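Side-chain contacts in betaine aldehyde dehydrogenase (Staphylococcus aureus subsp. aureus COL, PDB 4QTO), which catalyses the NAD-dependent oxidation of betaine aldehyde to glycine betaine, as a member of the aldehyde dehydrogenase family: residues A113-E118 and K124-S129; Y130-D135 and P183-S188. All coordinates share one frame; numbering follows the deposited sequence. Where two conformers were deposited one is given.

Contact 1. Residues A113-E118 and K124-S129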
loop_
_atom_site.group_PDB
_atom_site.type_symbol
_atom_site.label_atom_id
_atom_site.label_comp_id
_atom_site.label_asym_id
_atom_site.label_seq_id
_atom_site.Cartn_x
_atom_site.Cartn_y
_atom_site.Cartn_z
ATOM N N ALA A 113 37.812 7.967 -7.427
ATOM C CA ALA A 113 38.629 7.705 -6.257
ATOM C C ALA A 113 38.072 6.586 -5.396
ATOM O O ALA A 113 38.814 5.741 -4.888
ATOM C CB ALA A 113 38.798 8.977 -5.424
ATOM N N LEU A 114 36.755 6.571 -5.217
ATOM C CA LEU A 114 36.141 5.514 -4.422
ATOM C C LEU A 114 36.341 4.138 -5.073
ATOM O O LEU A 114 36.604 3.164 -4.362
ATOM C CB LEU A 114 34.657 5.782 -4.209
ATOM C CG LEU A 114 34.287 6.889 -3.204
ATOM C CD1 LEU A 114 32.829 7.305 -3.309
ATOM C CD2 LEU A 114 34.608 6.445 -1.793
ATOM N N ALA A 115 36.146 4.067 -6.382
ATOM C CA ALA A 115 36.313 2.798 -7.104
ATOM C C ALA A 115 37.745 2.302 -6.970
ATOM O O ALA A 115 38.003 1.105 -6.698
ATOM C CB ALA A 115 35.937 2.959 -8.547
ATOM N N ARG A 116 38.702 3.214 -7.110
ATOM C CA ARG A 116 40.100 2.846 -6.963
ATOM C C ARG A 116 40.429 2.357 -5.549
ATOM O O ARG A 116 41.135 1.366 -5.371
ATOM C CB ARG A 116 41.027 4.005 -7.397
ATOM C CG ARG A 116 40.913 4.293 -8.870
ATOM C CD ARG A 116 41.812 5.430 -9.343
ATOM N NE ARG A 116 41.697 5.537 -10.794
ATOM C CZ ARG A 116 42.382 4.793 -11.671
ATOM N NH1 ARG A 116 42.182 4.965 -12.976
ATOM N NH2 ARG A 116 43.274 3.883 -11.270
ATOM N N LEU A 117 39.907 3.041 -4.542
ATOM C CA LEU A 117 40.124 2.650 -3.164
ATOM C C LEU A 117 39.521 1.258 -2.890
ATOM O O LEU A 117 40.122 0.438 -2.187
ATOM C CB LEU A 117 39.491 3.712 -2.262
ATOM C CG LEU A 117 39.820 3.603 -0.785
ATOM C CD1 LEU A 117 41.329 3.599 -0.616
ATOM C CD2 LEU A 117 39.161 4.720 -0.004
ATOM N N GLU A 118 38.348 0.976 -3.467
ATOM C CA GLU A 118 37.690 -0.305 -3.256
ATOM C C GLU A 118 38.499 -1.440 -3.905
ATOM O O GLU A 118 38.675 -2.506 -3.305
ATOM C CB GLU A 118 36.244 -0.288 -3.768
ATOM C CG GLU A 118 35.328 -1.350 -3.162
ATOM C CD GLU A 118 34.913 -1.027 -1.720
ATOM O OE1 GLU A 118 35.778 -0.862 -0.847
ATOM O OE2 GLU A 118 33.712 -0.992 -1.409
ATOM N N LYS A 124 39.158 -6.671 -6.200
ATOM C CA LYS A 124 38.324 -6.897 -7.408
ATOM C C LYS A 124 38.679 -5.907 -8.507
ATOM O O LYS A 124 39.313 -4.893 -8.257
ATOM C CB LYS A 124 36.821 -6.907 -7.115
ATOM C CG LYS A 124 36.204 -5.577 -6.820
ATOM C CD LYS A 124 34.714 -5.838 -6.604
ATOM C CE LYS A 124 33.919 -4.581 -6.712
ATOM N NZ LYS A 124 34.238 -3.607 -5.647
ATOM N N THR A 125 38.264 -6.219 -9.734
ATOM C CA THR A 125 38.605 -5.360 -10.843
ATOM C C THR A 125 38.057 -3.946 -10.720
ATOM O O THR A 125 37.006 -3.712 -10.137
ATOM C CB THR A 125 38.189 -5.935 -12.206
ATOM O OG1 THR A 125 36.762 -5.930 -12.322
ATOM C CG2 THR A 125 38.768 -7.303 -12.454
ATOM N N LEU A 126 38.791 -3.007 -11.306
ATOM C CA LEU A 126 38.353 -1.629 -11.302
ATOM C C LEU A 126 36.994 -1.488 -11.994
ATOM O O LEU A 126 36.142 -0.729 -11.512
ATOM C CB LEU A 126 39.459 -0.757 -11.914
ATOM C CG LEU A 126 39.206 0.735 -11.829
ATOM C CD1 LEU A 126 39.133 1.168 -10.375
ATOM C CD2 LEU A 126 40.324 1.441 -12.571
ATOM N N GLU A 127 36.758 -2.218 -13.087
ATOM C CA GLU A 127 35.460 -2.150 -13.753
ATOM C C GLU A 127 34.331 -2.615 -12.819
ATOM O O GLU A 127 33.247 -2.026 -12.800
ATOM C CB GLU A 127 35.486 -2.926 -15.074
ATOM C CG GLU A 127 36.267 -2.190 -16.156
ATOM C CD GLU A 127 35.533 -0.940 -16.612
ATOM O OE1 GLU A 127 34.283 -0.942 -16.579
ATOM O OE2 GLU A 127 36.190 0.037 -17.020
ATOM N N GLU A 128 34.595 -3.646 -12.015
ATOM C CA GLU A 128 33.612 -4.104 -11.027
ATOM C C GLU A 128 33.384 -3.000 -10.000
ATOM O O GLU A 128 32.248 -2.731 -9.585
ATOM C CB GLU A 128 34.061 -5.374 -10.303
ATOM C CG GLU A 128 33.909 -6.614 -11.146
ATOM C CD GLU A 128 34.644 -7.804 -10.551
ATOM O OE1 GLU A 128 35.846 -7.923 -10.816
ATOM O OE2 GLU A 128 34.061 -8.533 -9.715
ATOM N N SER A 129 34.471 -2.377 -9.560
ATOM C CA SER A 129 34.347 -1.293 -8.588
ATOM C C SER A 129 33.568 -0.084 -9.119
ATOM O O SER A 129 32.791 0.492 -8.355
ATOM C CB SER A 129 35.699 -0.873 -8.027
ATOM O OG SER A 129 36.273 -1.927 -7.245
#
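A115 meets S129 where helix 111-122 passes the start of helix 126-146, and their small side chains let the two backbones come close: the CA atoms of A115 and S129 are 4.8 Å apart. A115 CB lies 3.9 Å from S129 CB, and the carbonyl oxygen of A115 rests on the same S129 CB at 3.3 Å. The methyl of A115 also faces L126 CD1. One residue on, the two branches of L126 divide R116 between them. CD1 packs against R116 CG at 3.9 Å, while CD2 lies over one face of the guanidinium, offset toward its rim; R116 NE is salt-bridged to E112. With CG anti to the backbone N (chi1 -159°), E118 CG lies 3.5 Å from K124 NZ; the bend at chi2 (75°) turns the carboxylate away, to T212 and probably to the backbone N of L184. The K124 ammonium bonds S129 OG (3.1 Å) and pairs with D132. S129 OG also bonds T119. The arrangement is that of two consecutive helices joined by a short connection, the second opened by a capping box: E128 N donates to T125 OG1 (3.2 Å) and T125 N to E128 OE1 (3.1 Å).

Contact 2. Residues Y130-D135 and P183-S188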
loop_
_atom_site.group_PDB
_atom_site.type_symbol
_atom_site.label_atom_id
_atom_site.label_comp_id
_atom_site.label_asym_id
_atom_site.label_seq_id
_atom_site.Cartn_x
_atom_site.Cartn_y
_atom_site.Cartn_z
ATOM N N TYR A 130 33.745 0.272 -10.396
ATOM C CA TYR A 130 32.969 1.366 -10.988
ATOM C C TYR A 130 31.486 0.999 -10.951
ATOM O O TYR A 130 30.625 1.830 -10.613
ATOM C CB TYR A 130 33.346 1.652 -12.438
ATOM C CG TYR A 130 34.694 2.277 -12.695
ATOM C CD1 TYR A 130 35.133 3.323 -11.952
ATOM C CD2 TYR A 130 35.459 1.860 -13.777
ATOM C CE1 TYR A 130 36.385 3.919 -12.229
ATOM C CE2 TYR A 130 36.679 2.443 -14.068
ATOM C CZ TYR A 130 37.135 3.461 -13.285
ATOM O OH TYR A 130 38.357 4.024 -13.614
ATOM N N ALA A 131 31.166 -0.241 -11.312
ATOM C CA ALA A 131 29.753 -0.699 -11.273
ATOM C C ALA A 131 29.176 -0.577 -9.863
ATOM O O ALA A 131 28.017 -0.146 -9.690
ATOM C CB ALA A 131 29.644 -2.138 -11.788
ATOM N N ASP A 132 29.944 -0.958 -8.841
ATOM C CA ASP A 132 29.518 -0.812 -7.454
ATOM C C ASP A 132 29.223 0.631 -7.153
ATOM O O ASP A 132 28.210 0.945 -6.509
ATOM C CB ASP A 132 30.607 -1.171 -6.413
ATOM C CG ASP A 132 30.764 -2.618 -6.118
ATOM O OD1 ASP A 132 30.114 -3.503 -6.740
ATOM O OD2 ASP A 132 31.636 -2.854 -5.203
ATOM N N MET A 133 30.089 1.550 -7.592
ATOM C CA MET A 133 29.880 2.964 -7.244
ATOM C C MET A 133 28.627 3.529 -7.899
ATOM O O MET A 133 27.930 4.362 -7.302
ATOM C CB MET A 133 31.100 3.847 -7.563
ATOM C CG MET A 133 32.347 3.400 -6.810
ATOM S SD MET A 133 32.110 3.262 -5.027
ATOM C CE MET A 133 33.154 1.880 -4.616
ATOM N N ASP A 134 28.323 3.065 -9.099
ATOM C CA ASP A 134 27.095 3.482 -9.773
ATOM C C ASP A 134 25.903 2.951 -8.979
ATOM O O ASP A 134 24.900 3.652 -8.772
ATOM C CB ASP A 134 27.063 2.988 -11.216
ATOM C CG ASP A 134 28.072 3.692 -12.097
ATOM O OD1 ASP A 134 28.506 4.804 -11.759
ATOM O OD2 ASP A 134 28.441 3.107 -13.146
ATOM N N ASP A 135 26.000 1.712 -8.533
ATOM C CA ASP A 135 24.931 1.148 -7.749
ATOM C C ASP A 135 24.739 1.868 -6.395
ATOM O O ASP A 135 23.614 2.113 -5.945
ATOM C CB ASP A 135 25.214 -0.317 -7.554
ATOM C CG ASP A 135 24.008 -1.063 -7.256
ATOM O OD1 ASP A 135 22.938 -0.707 -7.831
ATOM O OD2 ASP A 135 24.139 -2.026 -6.487
ATOM N N PRO A 183 32.519 -3.784 0.609
ATOM C CA PRO A 183 32.374 -2.956 1.806
ATOM C C PRO A 183 31.465 -1.753 1.688
ATOM O O PRO A 183 30.553 -1.591 2.504
ATOM C CB PRO A 183 33.815 -2.518 2.125
ATOM C CG PRO A 183 34.664 -3.518 1.470
ATOM C CD PRO A 183 33.924 -4.006 0.260
ATOM N N LEU A 184 31.704 -0.912 0.705
ATOM C CA LEU A 184 30.887 0.265 0.603
ATOM C C LEU A 184 29.477 -0.054 0.129
ATOM O O LEU A 184 28.518 0.605 0.556
ATOM C CB LEU A 184 31.567 1.327 -0.268
ATOM C CG LEU A 184 30.863 2.675 -0.254
ATOM C CD1 LEU A 184 30.701 3.234 1.146
ATOM C CD2 LEU A 184 31.576 3.648 -1.170
ATOM N N LEU A 185 29.322 -1.015 -0.762
ATOM C CA LEU A 185 27.999 -1.367 -1.237
ATOM C C LEU A 185 27.136 -1.830 -0.067
ATOM O O LEU A 185 26.010 -1.346 0.125
ATOM C CB LEU A 185 28.071 -2.462 -2.283
ATOM C CG LEU A 185 26.745 -2.949 -2.834
ATOM C CD1 LEU A 185 26.055 -1.829 -3.631
ATOM C CD2 LEU A 185 26.995 -4.189 -3.698
ATOM N N GLN A 186 27.661 -2.748 0.752
ATOM C CA GLN A 186 26.875 -3.261 1.870
ATOM C C GLN A 186 26.655 -2.177 2.918
ATOM O O GLN A 186 25.601 -2.142 3.541
ATOM C CB GLN A 186 27.538 -4.510 2.457
ATOM C CG GLN A 186 27.593 -5.657 1.474
ATOM C CD GLN A 186 26.236 -6.067 0.928
ATOM O OE1 GLN A 186 25.346 -6.507 1.667
ATOM N NE2 GLN A 186 26.092 -5.997 -0.389
ATOM N N ALA A 187 27.616 -1.279 3.086
ATOM C CA ALA A 187 27.445 -0.157 4.000
ATOM C C ALA A 187 26.259 0.716 3.536
ATOM O O ALA A 187 25.419 1.118 4.349
ATOM C CB ALA A 187 28.687 0.683 4.082
ATOM N N SER A 188 26.210 1.011 2.232
ATOM C CA SER A 188 25.131 1.869 1.691
ATOM C C SER A 188 23.753 1.272 1.940
ATOM O O SER A 188 22.775 1.978 2.194
ATOM C CB SER A 188 25.303 2.191 0.203
ATOM O OG SER A 188 25.023 1.085 -0.671
HETATM O O HOH W 1 31.462 -2.212 -2.418
#
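The sulfur of M133 and a methyl of L184 make the apolar contact between the two segments, with M133 SD 3.9 Å from L184 CD2. M133 starts out pointing away from the other helix, but bends at chi2 (-53°) and again at chi3 bring its sulfur back, and the two side chains cross at about a right angle. L184, by contrast, aims at its partner from the outset, and its CD2 also comes within 4.2 Å of M133 CE. T212 and V216 of helix 211-223 pack on L184 as well, and I136 extends the apolar side by touching both L184 and L185.

The other side is more polar, though L185 is buried too. L185 holds its CG anti to the backbone N (chi1 178°), which carries its two methyls toward a pair of aspartates one helical turn apart. Packing is loose at D132, whose OD1 stays 4.4 Å from L185 CD2. Here a water does the joining: it donates to D132 OD2 at 2.9 Å and accepts from L185 N at 3.0 Å. The amide lies in the first helical turn, where no earlier helical carbonyl takes it; the carboxylate also pairs with K124. D135, partly exposed, marks the solvent side; in the conformer given, D135 OD2 comes within 3.4 Å of L185 CD1. Y474 packs against both residues.

The two segments run nearly parallel, 13° between their directions, with axes 9.6 Å apart at closest approach. Helix 183-197 follows strand 162-177 and precedes strand 200-204, which pair in parallel, a beta-alpha-beta crossover of the Rossmann-like sheet; helix 126-146 lies alongside it, while helices 111-122 and 211-223 close in around P183.

Overall arrangement
Both contacts are buried and both use helix 126-146, whose first turn serves contact 1 and whose next turns serve contact 2. Contact 2 lies nearer the centre of the chain, about 10 Å from it against about 17 Å for contact 1, measured between centres. Contact 1 joins neighbours in sequence, with small residues at A115 and S129 and long side chains around them; contact 2 brings together helices far apart in the chain, has no such close backbone approach (nearest CA atoms, of D132 and L185, 6.4 Å), and is made by leucines, a methionine, aspartates and a water. Two polar bonds tie the contacts together. W517 of a second subunit packs beside contact 1, whereas contact 2 stays within one chain.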